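PDB 7DVI: AOC_like domain-containing protein from Frankia sp. Cc1.17, which catalyses an exo-selective intermolecular Diels-Alder reaction on non-natural substrates and belongs to the allene oxide cyclase-like barrel family. Local coordinates for residues Y53-L56 against E62-G65; R74-K77 against A81-T84; E88-R93 against A145-H150. All coordinates share one frame; numbering follows the deposited sequence.

Overall arrangement
All three contacts lie in one antiparallel beta barrel of eight strands. Contacts 1 and 2 are hairpin contacts near opposite ends of strand 63-76, and their centres are about 29 Å apart. Both are held by backbone hydrogen bonds and both contain a classic beta bulge. Contact 1 is largely buried. Contact 2 is partly buried, and its side chains also meet the second subunit. Contact 3, also buried, differs in kind. It spans the barrel interior between strands 82-92 and 143-150 and consists of apolar side chains alone. It touches contact 1 mainly through Arg93, which bonds to the backbone of Leu63 and Leu64. Contacts 2 and 3 share strand 82-92.

Contact 1. Residues Y53-L56 against E62-G65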
ATOM      1  N   TYR A  53      -8.651  -3.318  19.804  1.00 33.68           N
ATOM      2  CA  TYR A  53      -8.677  -2.002  20.493  1.00 32.44           C
ATOM      3  C   TYR A  53      -7.470  -1.984  21.416  1.00 33.52           C
ATOM      4  O   TYR A  53      -7.421  -2.821  22.368  1.00 33.92           O
ATOM      5  CB  TYR A  53     -10.034  -1.848  21.180  1.00 35.63           C
ATOM      6  CG  TYR A  53     -10.120  -0.835  22.301  1.00 39.16           C
ATOM      7  CD1 TYR A  53      -9.377   0.333  22.315  1.00 44.26           C
ATOM      8  CD2 TYR A  53     -10.990  -1.059  23.354  1.00 49.29           C
ATOM      9  CE1 TYR A  53      -9.469   1.238  23.362  1.00 49.44           C
ATOM     10  CE2 TYR A  53     -11.104  -0.164  24.400  1.00 48.05           C
ATOM     11  CZ  TYR A  53     -10.338   0.983  24.406  1.00 49.41           C
ATOM     12  OH  TYR A  53     -10.499   1.857  25.436  1.00 51.75           O
ATOM     13  N   ASP A  54      -6.528  -1.104  21.115  1.00 30.71           N
ATOM     14  CA  ASP A  54      -5.216  -0.975  21.793  1.00 31.56           C
ATOM     15  C   ASP A  54      -5.112   0.435  22.340  1.00 37.95           C
ATOM     16  O   ASP A  54      -5.716   1.329  21.740  1.00 33.84           O
ATOM     17  CB  ASP A  54      -4.030  -1.144  20.863  1.00 33.67           C
ATOM     18  CG  ASP A  54      -3.844  -2.553  20.322  1.00 32.66           C
ATOM     19  OD1 ASP A  54      -4.611  -3.411  20.709  1.00 32.06           O
ATOM     20  OD2 ASP A  54      -2.895  -2.743  19.562  1.00 31.96           O
ATOM     21  N   GLU A  55      -4.408   0.597  23.457  1.00 37.05           N
ATOM     22  CA  GLU A  55      -3.917   1.921  23.878  1.00 33.47           C
ATOM     23  C   GLU A  55      -2.490   2.087  23.385  1.00 32.86           C
ATOM     24  O   GLU A  55      -1.803   1.078  23.135  1.00 33.23           O
ATOM     25  CB  GLU A  55      -3.980   2.064  25.394  1.00 36.73           C
ATOM     26  CG  GLU A  55      -5.379   2.288  25.906  1.00 37.31           C
ATOM     27  CD  GLU A  55      -5.464   2.389  27.424  1.00 42.18           C
ATOM     28  OE1 GLU A  55      -4.472   2.069  28.116  1.00 41.95           O
ATOM     29  OE2 GLU A  55      -6.504   2.821  27.897  1.00 45.65           O
ATOM     30  N   LEU A  56      -2.084   3.331  23.218  1.00 30.71           N
ATOM     31  CA  LEU A  56      -0.694   3.683  22.935  1.00 35.10           C
ATOM     32  C   LEU A  56      -0.247   4.629  24.051  1.00 37.06           C
ATOM     33  O   LEU A  56      -0.999   5.574  24.361  1.00 40.09           O
ATOM     34  CB  LEU A  56      -0.598   4.387  21.579  1.00 38.47           C
ATOM     35  CG  LEU A  56      -0.635   3.473  20.346  1.00 39.93           C
ATOM     36  CD1 LEU A  56      -2.057   3.001  20.126  1.00 37.53           C
ATOM     37  CD2 LEU A  56      -0.109   4.217  19.132  1.00 41.62           C
ATOM     38  N   GLU A  62       3.300   8.051  29.261  1.00 40.75           N
ATOM     39  CA  GLU A  62       2.065   8.883  29.225  1.00 42.40           C
ATOM     40  C   GLU A  62       1.171   8.430  28.050  1.00 43.61           C
ATOM     41  O   GLU A  62       1.721   8.107  26.973  1.00 44.71           O
ATOM     42  CB  GLU A  62       2.425  10.345  28.970  1.00 53.27           C
ATOM     43  CG  GLU A  62       3.416  10.938  29.962  1.00 64.22           C
ATOM     44  CD  GLU A  62       2.768  11.570  31.177  1.00 68.81           C
ATOM     45  OE1 GLU A  62       3.389  12.477  31.765  1.00 86.03           O
ATOM     46  OE2 GLU A  62       1.643  11.155  31.525  1.00 73.18           O
ATOM     47  N   LEU A  63      -0.146   8.470  28.214  1.00 42.11           N
ATOM     48  CA  LEU A  63      -1.141   8.165  27.151  1.00 43.06           C
ATOM     49  C   LEU A  63      -0.926   9.033  25.901  1.00 43.16           C
ATOM     50  O   LEU A  63      -0.743  10.288  25.984  1.00 39.26           O
ATOM     51  CB  LEU A  63      -2.550   8.329  27.715  1.00 45.32           C
ATOM     52  CG  LEU A  63      -3.698   7.870  26.806  1.00 42.80           C
ATOM     53  CD1 LEU A  63      -3.676   6.361  26.578  1.00 40.22           C
ATOM     54  CD2 LEU A  63      -5.022   8.289  27.396  1.00 42.22           C
ATOM     55  N   LEU A  64      -0.876   8.373  24.745  1.00 37.79           N
ATOM     56  CA  LEU A  64      -0.790   9.066  23.442  1.00 36.12           C
ATOM     57  C   LEU A  64      -2.159   8.995  22.774  1.00 35.41           C
ATOM     58  O   LEU A  64      -2.594  10.016  22.156  1.00 37.69           O
ATOM     59  CB  LEU A  64       0.318   8.437  22.607  1.00 39.96           C
ATOM     60  CG  LEU A  64       0.629   9.113  21.279  1.00 35.89           C
ATOM     61  CD1 LEU A  64       1.196  10.529  21.457  1.00 38.44           C
ATOM     62  CD2 LEU A  64       1.627   8.259  20.511  1.00 37.32           C
ATOM     63  N   GLY A  65      -2.838   7.864  22.912  1.00 38.18           N
ATOM     64  CA  GLY A  65      -4.219   7.675  22.458  1.00 36.88           C
ATOM     65  C   GLY A  65      -4.561   6.208  22.298  1.00 39.07           C
ATOM     66  O   GLY A  65      -4.027   5.360  23.060  1.00 36.99           O
TER
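Leu56 faces both Leu64 and Gly65 in a classic beta bulge, near the turn of the hairpin made by strands 49-57 and 63-76 of the barrel. Leu56 and Gly65 form an antiparallel hydrogen-bonded pair. Leu56 N donates to Gly65 O at 2.8 Å, with an N-H...O angle of 169°. The carbonyl of Leu56 takes two donors from the same face of its plane. Leu64 N lies 2.8 Å from Leu56 O, and Gly65 N makes the longer bond to Leu56 O at 3.3 Å. Glu55 CA adds a C-H...O contact to Gly65 O at 3.5 Å.

The side chains add little. Leu63 CG is swung anti to the backbone N (chi1 -172°), which brings CD1 of Leu63 to within 3.6 Å of Leu56 O. Leu64 CB comes from a different direction, 4.3 Å from Leu56 CB. Glu55 OE1 is hydrogen-bonded to Tyr57 OH. Leu56 also packs on Ile28 of strand 22-37, the next strand of the barrel. The contact is therefore mainly a backbone one. Two N-H groups share one acceptor, so the extra residue of the bulge is taken up while both amides remain bonded.

Contact 2. Residues R74-K77 against A81-T84. With EDO (1,2-ethanediol), chain D; EDO (1,2-ethanediol), chain F.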
ATOM      1  N   ARG A  74      -5.060 -12.922   3.877  1.00 26.99           N
ATOM      2  CA  ARG A  74      -5.641 -12.729   2.528  1.00 25.75           C
ATOM      3  C   ARG A  74      -5.082 -13.747   1.526  1.00 25.99           C
ATOM      4  O   ARG A  74      -5.807 -14.156   0.622  1.00 27.32           O
ATOM      5  CB  ARG A  74      -5.401 -11.292   2.042  1.00 29.33           C
ATOM      6  CG  ARG A  74      -6.280 -10.268   2.745  1.00 26.16           C
ATOM      7  CD  ARG A  74      -7.724 -10.357   2.293  1.00 29.28           C
ATOM      8  NE  ARG A  74      -7.788  -9.841   0.936  1.00 33.38           N
ATOM      9  CZ  ARG A  74      -7.761  -8.542   0.587  1.00 38.92           C
ATOM     10  NH1 ARG A  74      -7.788  -7.564   1.494  1.00 31.95           N
ATOM     11  NH2 ARG A  74      -7.687  -8.238  -0.699  1.00 38.58           N
ATOM     12  N   TYR A  75      -3.821 -14.050   1.589  1.00 26.90           N
ATOM     13  CA  TYR A  75      -3.211 -15.002   0.625  1.00 30.76           C
ATOM     14  C   TYR A  75      -1.861 -15.491   1.129  1.00 31.06           C
ATOM     15  O   TYR A  75      -1.279 -14.846   2.026  1.00 32.54           O
ATOM     16  CB  TYR A  75      -3.058 -14.378  -0.766  1.00 30.96           C
ATOM     17  CG  TYR A  75      -2.108 -13.202  -0.895  1.00 30.49           C
ATOM     18  CD1 TYR A  75      -2.548 -11.887  -0.801  1.00 31.82           C
ATOM     19  CD2 TYR A  75      -0.792 -13.396  -1.267  1.00 28.34           C
ATOM     20  CE1 TYR A  75      -1.694 -10.812  -1.003  1.00 29.22           C
ATOM     21  CE2 TYR A  75       0.079 -12.347  -1.471  1.00 31.98           C
ATOM     22  CZ  TYR A  75      -0.373 -11.039  -1.330  1.00 29.73           C
ATOM     23  OH  TYR A  75       0.549 -10.062  -1.544  1.00 29.67           O
ATOM     24  N   LYS A  76      -1.398 -16.618   0.546  1.00 32.88           N
ATOM     25  CA  LYS A  76      -0.090 -17.234   0.875  1.00 34.57           C
ATOM     26  C   LYS A  76       0.776 -17.242  -0.385  1.00 29.87           C
ATOM     27  O   LYS A  76       0.271 -17.376  -1.509  1.00 34.74           O
ATOM     28  CB  LYS A  76      -0.275 -18.619   1.506  1.00 36.91           C
ATOM     29  CG  LYS A  76      -1.111 -18.625   2.774  1.00 40.12           C
ATOM     30  CD  LYS A  76      -1.226 -19.986   3.442  1.00 48.57           C
ATOM     31  CE  LYS A  76      -2.528 -20.187   4.197  1.00 50.65           C
ATOM     32  NZ  LYS A  76      -2.531 -21.450   4.979  1.00 49.53           N
ATOM     33  N   LYS A  77       2.048 -17.014  -0.189  1.00 29.96           N
ATOM     34  CA  LYS A  77       3.006 -17.061  -1.298  1.00 31.42           C
ATOM     35  C   LYS A  77       3.714 -18.426  -1.320  1.00 32.31           C
ATOM     36  O   LYS A  77       3.841 -19.063  -0.253  1.00 30.54           O
ATOM     37  CB  LYS A  77       3.998 -15.927  -1.105  1.00 31.78           C
ATOM     38  CG  LYS A  77       3.359 -14.562  -1.364  1.00 38.30           C
ATOM     39  CD  LYS A  77       4.243 -13.627  -2.103  1.00 36.58           C
ATOM     40  CE  LYS A  77       5.355 -13.159  -1.215  1.00 39.77           C
ATOM     41  NZ  LYS A  77       6.357 -12.437  -2.022  1.00 37.96           N
ATOM     42  N   ALA A  81       5.191 -16.876   2.774  1.00 36.23           N
ATOM     43  CA  ALA A  81       4.687 -15.637   3.410  1.00 32.95           C
ATOM     44  C   ALA A  81       3.166 -15.747   3.496  1.00 30.07           C
ATOM     45  O   ALA A  81       2.483 -16.307   2.568  1.00 28.28           O
ATOM     46  CB  ALA A  81       5.140 -14.393   2.664  1.00 31.81           C
ATOM     47  N   VAL A  82       2.638 -15.256   4.613  1.00 31.30           N
ATOM     48  CA  VAL A  82       1.182 -15.220   4.896  1.00 29.35           C
ATOM     49  C   VAL A  82       0.735 -13.735   4.928  1.00 29.79           C
ATOM     50  O   VAL A  82       0.891 -13.032   5.924  1.00 31.02           O
ATOM     51  CB  VAL A  82       0.844 -16.009   6.168  1.00 32.05           C
ATOM     52  CG1 VAL A  82      -0.650 -15.954   6.462  1.00 32.67           C
ATOM     53  CG2 VAL A  82       1.339 -17.473   6.094  1.00 37.51           C
ATOM     54  N   LEU A  83       0.207 -13.280   3.811  1.00 29.58           N
ATOM     55  CA  LEU A  83      -0.047 -11.851   3.579  1.00 28.71           C
ATOM     56  C   LEU A  83      -1.415 -11.525   4.180  1.00 25.18           C
ATOM     57  O   LEU A  83      -2.448 -12.182   3.880  1.00 27.07           O
ATOM     58  CB  LEU A  83       0.088 -11.525   2.090  1.00 27.05           C
ATOM     59  CG  LEU A  83       1.472 -11.069   1.636  1.00 33.40           C
ATOM     60  CD1 LEU A  83       1.911  -9.759   2.270  1.00 32.64           C
ATOM     61  CD2 LEU A  83       2.524 -12.145   1.896  1.00 32.14           C
ATOM     62  N   THR A  84      -1.348 -10.561   5.075  1.00 26.28           N
ATOM     63  CA  THR A  84      -2.395 -10.175   6.031  1.00 27.01           C
ATOM     64  C   THR A  84      -2.666  -8.670   5.833  1.00 26.49           C
ATOM     65  O   THR A  84      -1.694  -7.879   5.865  1.00 25.98           O
ATOM     66  CB  THR A  84      -1.916 -10.542   7.447  1.00 29.06           C
ATOM     67  OG1 THR A  84      -1.574 -11.932   7.469  1.00 29.40           O
ATOM     68  CG2 THR A  84      -2.974 -10.326   8.496  1.00 30.49           C
TER
HETATM   69  C1  EDO D 203       1.727  -7.130  -1.066  1.00 44.67           C
HETATM   70  O1  EDO D 203       2.716  -6.161  -0.978  1.00 40.18           O
HETATM   71  C2  EDO D 203       0.940  -6.909  -2.281  1.00 43.21           C
HETATM   72  O2  EDO D 203      -0.235  -7.711  -2.367  1.00 44.55           O
HETATM   73  C1  EDO F 205      -5.723  -4.606  -1.212  1.00 39.23           C
HETATM   74  O1  EDO F 205      -6.357  -5.326  -2.226  1.00 43.92           O
HETATM   75  C2  EDO F 205      -6.746  -4.054  -0.299  1.00 41.96           C
HETATM   76  O2  EDO F 205      -7.592  -5.050   0.193  1.00 39.42           O
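Backbone hydrogen bonds join Arg74-Lys77 to Ala81-Thr84. Leu83 O accepts two N-H groups, both in its carbonyl plane, with Arg74 N 2.7 Å and Tyr75 N 3.3 Å from Leu83 O. Leu83 N donates to Tyr75 O at 2.8 Å. Lys77 N bonds to Ala81 O at 2.9 Å.

The double acceptor marks a classic beta bulge, with Arg74 and Tyr75 both facing Leu83. It lies in the hairpin of strands 63-76 and 82-92, at an end of the barrel.

Apolar packing centres on Tyr75. With CG between the backbone N and the carbonyl carbon (chi1 65°), the ring is laid over Leu83, one face resting on CB. Leu83 CB makes a CH-pi contact over the ring centre, 3.5 Å from the Tyr75 centroid. Trp102 meets the Tyr75 ring edge-to-face.

Polar ends turn to other partners. Tyr75 OH accepts from O2 of one 1,2-ethanediol and also bonds to Asp129 of the second subunit. Lys77 NZ forms salt bridges with Asp129 and the C-terminal carboxylate of Gly151, both of the second subunit. The Arg74 guanidinium meets another 1,2-ethanediol at its edge, with NH1 2.8 Å from that molecule's O2. Both diols probably come from the crystallisation liquor.

Contact 3. Residues E88-R93 against A145-H150; sequences EDLFLR and ARISLH. With EDO (1,2-ethanediol), chain I.
Ile147 meets Leu90 and Leu92 through a single methyl group, although the backbones stay far apart. The nearest CA atoms, those of Leu90 and Ile147, are 10.2 Å from each other. No hydrogen bond joins the two segments. Strands 82-92 and 143-150 are not neighbours in the sheet, so this contact bridges the interior of the closed barrel.

The ends of Leu92 and Ile147 meet tip to tip, Leu92 CD1 lying 4.0 Å from Ile147 CD1. Ile147 CG1 is anti to the carbonyl carbon (chi1 -60°) and chi2 is extended at 165°, which carries CD1 out toward strand 82-92. The same methyl lies 4.2 Å from Leu90 CD2. It therefore touches two residues whose side chains project from the same face of their strand.

Other strands complete the apolar cluster. Ile97 of strand 95-104 packs on both Leu90 and Ile147, and Ile28 of strand 22-37 also packs on Ile147. The contact is small and apolar, resting on van der Waals and hydrophobic packing. Its chemistry implies that the two walls meet here through a few methyl groups, with no directional bond between them.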
ATOM      1  N   GLU A  88      -6.861   0.339  10.284  1.00 26.17           N
ATOM      2  CA  GLU A  88      -7.153   0.903  11.606  1.00 25.53           C
ATOM      3  C   GLU A  88      -7.271   2.445  11.560  1.00 25.78           C
ATOM      4  O   GLU A  88      -6.725   3.095  10.654  1.00 22.22           O
ATOM      5  CB  GLU A  88      -6.067   0.501  12.601  1.00 22.93           C
ATOM      6  CG  GLU A  88      -4.730   1.046  12.289  1.00 23.89           C
ATOM      7  CD  GLU A  88      -3.604   0.381  13.036  1.00 26.85           C
ATOM      8  OE1 GLU A  88      -3.780   0.127  14.272  1.00 31.46           O
ATOM      9  OE2 GLU A  88      -2.522   0.257  12.411  1.00 28.69           O
ATOM     10  N   ASP A  89      -7.830   2.964  12.630  1.00 24.31           N
ATOM     11  CA  ASP A  89      -7.880   4.427  12.915  1.00 26.22           C
ATOM     12  C   ASP A  89      -7.281   4.678  14.307  1.00 28.31           C
ATOM     13  O   ASP A  89      -7.735   4.030  15.272  1.00 28.54           O
ATOM     14  CB  ASP A  89      -9.305   4.893  12.751  1.00 23.00           C
ATOM     15  CG  ASP A  89      -9.819   4.591  11.357  1.00 27.17           C
ATOM     16  OD1 ASP A  89      -9.290   5.184  10.418  1.00 26.03           O
ATOM     17  OD2 ASP A  89     -10.711   3.722  11.236  1.00 24.74           O
ATOM     18  N   LEU A  90      -6.308   5.589  14.366  1.00 29.39           N
ATOM     19  CA  LEU A  90      -5.596   6.019  15.592  1.00 29.76           C
ATOM     20  C   LEU A  90      -6.113   7.407  15.987  1.00 31.89           C
ATOM     21  O   LEU A  90      -6.154   8.314  15.107  1.00 28.31           O
ATOM     22  CB  LEU A  90      -4.102   6.005  15.305  1.00 30.62           C
ATOM     23  CG  LEU A  90      -3.558   4.641  14.853  1.00 30.13           C
ATOM     24  CD1 LEU A  90      -3.362   4.605  13.341  1.00 28.58           C
ATOM     25  CD2 LEU A  90      -2.247   4.305  15.547  1.00 34.19           C
ATOM     26  N   PHE A  91      -6.655   7.488  17.199  1.00 30.71           N
ATOM     27  CA  PHE A  91      -7.213   8.720  17.812  1.00 32.18           C
ATOM     28  C   PHE A  91      -6.221   9.139  18.899  1.00 33.16           C
ATOM     29  O   PHE A  91      -6.136   8.446  19.922  1.00 38.84           O
ATOM     30  CB  PHE A  91      -8.603   8.384  18.333  1.00 29.96           C
ATOM     31  CG  PHE A  91      -9.587   8.112  17.230  1.00 31.57           C
ATOM     32  CD1 PHE A  91     -10.315   9.138  16.649  1.00 29.23           C
ATOM     33  CD2 PHE A  91      -9.756   6.808  16.751  1.00 34.39           C
ATOM     34  CE1 PHE A  91     -11.220   8.884  15.630  1.00 29.43           C
ATOM     35  CE2 PHE A  91     -10.681   6.545  15.758  1.00 31.59           C
ATOM     36  CZ  PHE A  91     -11.388   7.582  15.171  1.00 32.06           C
ATOM     37  N   LEU A  92      -5.335  10.055  18.570  1.00 32.01           N
ATOM     38  CA  LEU A  92      -4.228  10.474  19.457  1.00 34.01           C
ATOM     39  C   LEU A  92      -4.469  11.883  20.038  1.00 39.09           C
ATOM     40  O   LEU A  92      -5.379  12.610  19.562  1.00 33.18           O
ATOM     41  CB  LEU A  92      -2.915  10.411  18.682  1.00 32.44           C
ATOM     42  CG  LEU A  92      -2.688   9.128  17.882  1.00 32.29           C
ATOM     43  CD1 LEU A  92      -1.359   9.150  17.215  1.00 33.70           C
ATOM     44  CD2 LEU A  92      -2.788   7.901  18.769  1.00 34.24           C
ATOM     45  N   ARG A  93      -3.701  12.219  21.090  1.00 40.38           N
ATOM     46  CA  ARG A  93      -3.819  13.507  21.830  0.50 39.59           C
ATOM     47  C   ARG A  93      -3.634  14.658  20.812  1.00 38.88           C
ATOM     48  O   ARG A  93      -4.371  15.625  20.900  1.00 42.13           O
ATOM     49  CB  ARG A  93      -2.893  13.493  23.065  0.50 37.34           C
ATOM     50  CG  ARG A  93      -1.384  13.453  22.804  0.50 39.18           C
ATOM     51  CD  ARG A  93      -0.517  13.240  24.056  0.50 37.44           C
ATOM     52  NE  ARG A  93       0.922  13.197  23.774  0.50 39.64           N
ATOM     53  CZ  ARG A  93       1.794  12.385  24.365  0.50 35.50           C
ATOM     54  NH1 ARG A  93       3.066  12.405  24.007  0.50 42.07           N
ATOM     55  NH2 ARG A  93       1.392  11.520  25.267  0.50 31.07           N
ATOM     56  N   ALA A 145       5.544   0.216  19.173  1.00 34.95           N
ATOM     57  CA  ALA A 145       5.034   0.866  17.943  1.00 34.03           C
ATOM     58  C   ALA A 145       5.823   2.154  17.646  1.00 36.78           C
ATOM     59  O   ALA A 145       6.633   2.645  18.493  1.00 36.91           O
ATOM     60  CB  ALA A 145       3.553   1.060  18.082  1.00 35.64           C
ATOM     61  N   ARG A 146       5.746   2.580  16.397  1.00 36.71           N
ATOM     62  CA  ARG A 146       6.251   3.892  15.958  1.00 36.41           C
ATOM     63  C   ARG A 146       5.320   4.444  14.881  1.00 39.78           C
ATOM     64  O   ARG A 146       4.634   3.659  14.134  1.00 35.10           O
ATOM     65  CB  ARG A 146       7.727   3.849  15.572  1.00 39.71           C
ATOM     66  CG  ARG A 146       8.077   3.140  14.283  1.00 48.07           C
ATOM     67  CD  ARG A 146       9.582   3.189  14.126  1.00 48.54           C
ATOM     68  NE  ARG A 146      10.096   4.543  13.890  1.00 47.02           N
ATOM     69  CZ  ARG A 146      10.076   5.166  12.718  1.00 49.18           C
ATOM     70  NH1 ARG A 146      10.595   6.374  12.619  1.00 51.44           N
ATOM     71  NH2 ARG A 146       9.518   4.609  11.654  1.00 53.24           N
ATOM     72  N   ILE A 147       5.264   5.764  14.856  1.00 35.01           N
ATOM     73  CA  ILE A 147       4.445   6.558  13.900  1.00 36.27           C
ATOM     74  C   ILE A 147       5.350   7.634  13.334  1.00 36.80           C
ATOM     75  O   ILE A 147       6.049   8.318  14.102  1.00 32.83           O
ATOM     76  CB  ILE A 147       3.216   7.109  14.618  1.00 36.73           C
ATOM     77  CG1 ILE A 147       2.359   5.975  15.172  1.00 36.10           C
ATOM     78  CG2 ILE A 147       2.423   8.024  13.708  1.00 40.07           C
ATOM     79  CD1 ILE A 147       1.367   6.423  16.166  1.00 37.30           C
ATOM     80  N   SER A 148       5.395   7.722  12.024  1.00 31.45           N
ATOM     81  CA  SER A 148       6.294   8.652  11.330  1.00 37.01           C
ATOM     82  C   SER A 148       5.561   9.224  10.111  1.00 38.55           C
ATOM     83  O   SER A 148       5.293   8.462   9.178  1.00 33.48           O
ATOM     84  CB  SER A 148       7.567   7.927  11.037  1.00 34.77           C
ATOM     85  OG  SER A 148       8.465   8.757  10.364  1.00 33.95           O
ATOM     86  N   LEU A 149       5.130  10.493  10.174  1.00 33.89           N
ATOM     87  CA  LEU A 149       4.422  11.178   9.063  1.00 32.03           C
ATOM     88  C   LEU A 149       5.180  12.457   8.679  1.00 34.21           C
ATOM     89  O   LEU A 149       5.790  13.089   9.587  1.00 33.77           O
ATOM     90  CB  LEU A 149       2.987  11.447   9.496  1.00 30.84           C
ATOM     91  CG  LEU A 149       1.991  10.303   9.283  1.00 35.11           C
ATOM     92  CD1 LEU A 149       2.083   9.249  10.381  1.00 34.91           C
ATOM     93  CD2 LEU A 149       0.588  10.827   9.229  1.00 36.33           C
ATOM     94  N   HIS A 150       5.101  12.841   7.403  1.00 32.75           N
ATOM     95  CA  HIS A 150       5.981  13.818   6.717  1.00 37.19           C
ATOM     96  C   HIS A 150       5.115  14.547   5.710  1.00 39.66           C
ATOM     97  O   HIS A 150       4.092  13.970   5.254  1.00 32.87           O
ATOM     98  CB  HIS A 150       7.218  13.153   6.054  1.00 37.94           C
ATOM     99  CG  HIS A 150       7.883  12.164   6.951  1.00 52.62           C
ATOM    100  ND1 HIS A 150       8.982  12.495   7.765  1.00 58.31           N
ATOM    101  CD2 HIS A 150       7.589  10.864   7.225  1.00 53.86           C
ATOM    102  CE1 HIS A 150       9.326  11.447   8.497  1.00 57.73           C
ATOM    103  NE2 HIS A 150       8.479  10.425   8.186  1.00 50.48           N
TER
HETATM  104  C1  EDO I 208      -8.894  11.939  19.708  0.50 33.42           C
HETATM  105  O1  EDO I 208      -8.328  12.575  18.586  0.50 31.12           O
HETATM  106  C2  EDO I 208     -10.369  11.907  19.713  0.50 31.69           C
HETATM  107  O2  EDO I 208     -10.933  12.883  18.873  0.50 37.33           O